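PDB 4EDP: ABC transporter, substrate-binding protein from Clostridium perfringens, which probably captures a solute outside the cell and delivers it to the membrane components of an ABC transporter. Local coordinates for residues 134-139 against 265-270. Numbering follows the deposited sequence.
Sequences PAYTLN and NTININ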
loop_
_atom_site.group_PDB
_atom_site.type_symbol
_atom_site.label_atom_id
_atom_site.label_comp_id
_atom_site.label_asym_id
_atom_site.label_seq_id
_atom_site.Cartn_x
_atom_site.Cartn_y
_atom_site.Cartn_z
ATOM N N PRO A 134 -10.277 -9.189 -0.374
ATOM C CA PRO A 134 -10.286 -8.019 0.507
ATOM C C PRO A 134 -8.901 -7.590 0.968
ATOM O O PRO A 134 -7.954 -8.404 0.973
ATOM C CB PRO A 134 -11.059 -8.524 1.733
ATOM C CG PRO A 134 -10.731 -9.976 1.800
ATOM C CD PRO A 134 -10.556 -10.432 0.359
ATOM N N ALA A 135 -8.774 -6.320 1.338
ATOM C CA ALA A 135 -7.531 -5.852 1.959
ATOM C C ALA A 135 -7.417 -6.523 3.316
ATOM O O ALA A 135 -8.405 -6.604 4.022
ATOM C CB ALA A 135 -7.561 -4.346 2.191
ATOM N N TYR A 136 -6.216 -6.973 3.687
ATOM C CA TYR A 136 -5.977 -7.530 5.026
ATOM C C TYR A 136 -5.045 -6.584 5.825
ATOM O O TYR A 136 -4.845 -6.765 7.037
ATOM C CB TYR A 136 -5.361 -8.954 4.976
ATOM C CG TYR A 136 -3.975 -8.964 4.402
ATOM C CD1 TYR A 136 -3.776 -9.000 3.028
ATOM C CD2 TYR A 136 -2.859 -8.849 5.225
ATOM C CE1 TYR A 136 -2.509 -8.954 2.489
ATOM C CE2 TYR A 136 -1.581 -8.819 4.692
ATOM C CZ TYR A 136 -1.414 -8.868 3.328
ATOM O OH TYR A 136 -0.144 -8.810 2.787
ATOM N N THR A 137 -4.425 -5.619 5.140
ATOM C CA THR A 137 -3.568 -4.639 5.778
ATOM C C THR A 137 -3.576 -3.394 4.910
ATOM O O THR A 137 -4.006 -3.432 3.734
ATOM C CB THR A 137 -2.113 -5.148 5.965
ATOM O OG1 THR A 137 -1.389 -4.274 6.833
ATOM C CG2 THR A 137 -1.376 -5.239 4.596
ATOM N N LEU A 138 -3.090 -2.297 5.475
ATOM C CA LEU A 138 -3.015 -1.021 4.776
ATOM C C LEU A 138 -1.745 -0.290 5.172
ATOM O O LEU A 138 -1.109 -0.630 6.168
ATOM C CB LEU A 138 -4.251 -0.159 5.091
ATOM C CG LEU A 138 -4.454 0.311 6.542
ATOM C CD1 LEU A 138 -3.549 1.505 6.910
ATOM C CD2 LEU A 138 -5.915 0.725 6.770
ATOM N N ASN A 139 -1.389 0.704 4.374
ATOM C CA ASN A 139 -0.245 1.576 4.589
ATOM C C ASN A 139 -0.677 2.986 4.162
ATOM O O ASN A 139 -1.664 3.144 3.416
ATOM C CB ASN A 139 0.942 1.196 3.713
ATOM C CG ASN A 139 1.388 -0.235 3.911
ATOM O OD1 ASN A 139 1.654 -0.667 5.033
ATOM N ND2 ASN A 139 1.522 -0.959 2.817
ATOM N N ASN A 265 -2.798 -4.298 0.731
ATOM C CA ASN A 265 -2.378 -5.592 0.230
ATOM C C ASN A 265 -3.648 -6.418 0.429
ATOM O O ASN A 265 -4.347 -6.258 1.431
ATOM C CB ASN A 265 -1.198 -6.200 0.987
ATOM C CG ASN A 265 0.077 -5.398 0.803
ATOM O OD1 ASN A 265 0.234 -4.677 -0.191
ATOM N ND2 ASN A 265 0.998 -5.544 1.734
ATOM N N THR A 266 -3.948 -7.304 -0.510
ATOM C CA THR A 266 -5.162 -8.086 -0.453
ATOM C C THR A 266 -4.909 -9.577 -0.583
ATOM O O THR A 266 -3.823 -9.994 -0.967
ATOM C CB THR A 266 -6.103 -7.691 -1.623
ATOM O OG1 THR A 266 -5.536 -8.101 -2.873
ATOM C CG2 THR A 266 -6.385 -6.180 -1.643
ATOM N N ILE A 267 -5.925 -10.377 -0.268
ATOM C CA ILE A 267 -5.836 -11.836 -0.418
ATOM C C ILE A 267 -6.978 -12.269 -1.325
ATOM O O ILE A 267 -8.147 -11.953 -1.063
ATOM C CB ILE A 267 -5.998 -12.618 0.908
ATOM C CG1 ILE A 267 -5.077 -12.086 1.990
ATOM C CG2 ILE A 267 -5.774 -14.132 0.672
ATOM C CD1 ILE A 267 -5.332 -12.692 3.370
ATOM N N ASN A 268 -6.630 -12.982 -2.390
ATOM C CA ASN A 268 -7.583 -13.515 -3.357
ATOM C C ASN A 268 -7.604 -15.034 -3.396
ATOM O O ASN A 268 -6.611 -15.701 -3.032
ATOM C CB ASN A 268 -7.216 -13.001 -4.752
ATOM C CG ASN A 268 -7.765 -11.648 -5.015
ATOM O OD1 ASN A 268 -8.929 -11.524 -5.402
ATOM N ND2 ASN A 268 -6.930 -10.605 -4.837
ATOM N N ILE A 269 -8.734 -15.577 -3.826
ATOM C CA ILE A 269 -8.872 -17.005 -4.013
ATOM C C ILE A 269 -8.685 -17.299 -5.500
ATOM O O ILE A 269 -9.361 -16.724 -6.354
ATOM C CB ILE A 269 -10.256 -17.546 -3.570
ATOM C CG1 ILE A 269 -10.458 -17.331 -2.069
ATOM C CG2 ILE A 269 -10.360 -19.040 -3.895
ATOM C CD1 ILE A 269 -11.792 -17.887 -1.517
ATOM N N ASN A 270 -7.744 -18.179 -5.819
ATOM C CA ASN A 270 -7.507 -18.529 -7.220
ATOM C C ASN A 270 -8.656 -19.335 -7.803
ATOM O O ASN A 270 -9.181 -20.247 -7.186
ATOM C CB ASN A 270 -6.179 -19.254 -7.402
ATOM C CG ASN A 270 -5.023 -18.402 -7.023
ATOM O OD1 ASN A 270 -4.930 -17.942 -5.879
ATOM N ND2 ASN A 270 -4.104 -18.183 -7.971
#
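Tyr136 lies against Asn265 and Ile267 at a beta bulge in an antiparallel strand pair. Strands 135-145 and 262-269 pair where the chain passes from one lobe toward the other, consistent with the hinge of a periplasmic-binding-protein fold. Ala135 and Thr266 form a non-hydrogen-bonded pair, Thr137 and Asn265 a hydrogen-bonded one, and Tyr136 is the extra residue. With CG set between the backbone N and the carbonyl carbon (chi1 66°), the Tyr136 ring lies obliquely against residues 265-267. Its CD1 meets Ile267 CG1 at 3.5 Å, and the two side chains cross at about a right angle. Further out along the ring, Tyr136 CE1 lies 3.4 Å from Asn265 CB. Thr137 CG2 packs over one face of the same ring, offset toward the rim. Thr137 and Asn265 point the same way, side by side, while Thr137 OG1 is hydrogen-bonded to Ser302 O. Tyr91 meets the Tyr136 ring edge-to-face, and an acetate ion bound close by may mark a pocket. Ile267 N donates to Pro134 O at 3.1 Å, and Asn265 N to Thr137 O only weakly. Asn265 O accepts a hydrogen bond from Tyr136 N, 3.0 Å away and in the carbonyl plane, and Ala135 CA also approaches this oxygen, at 3.3 Å.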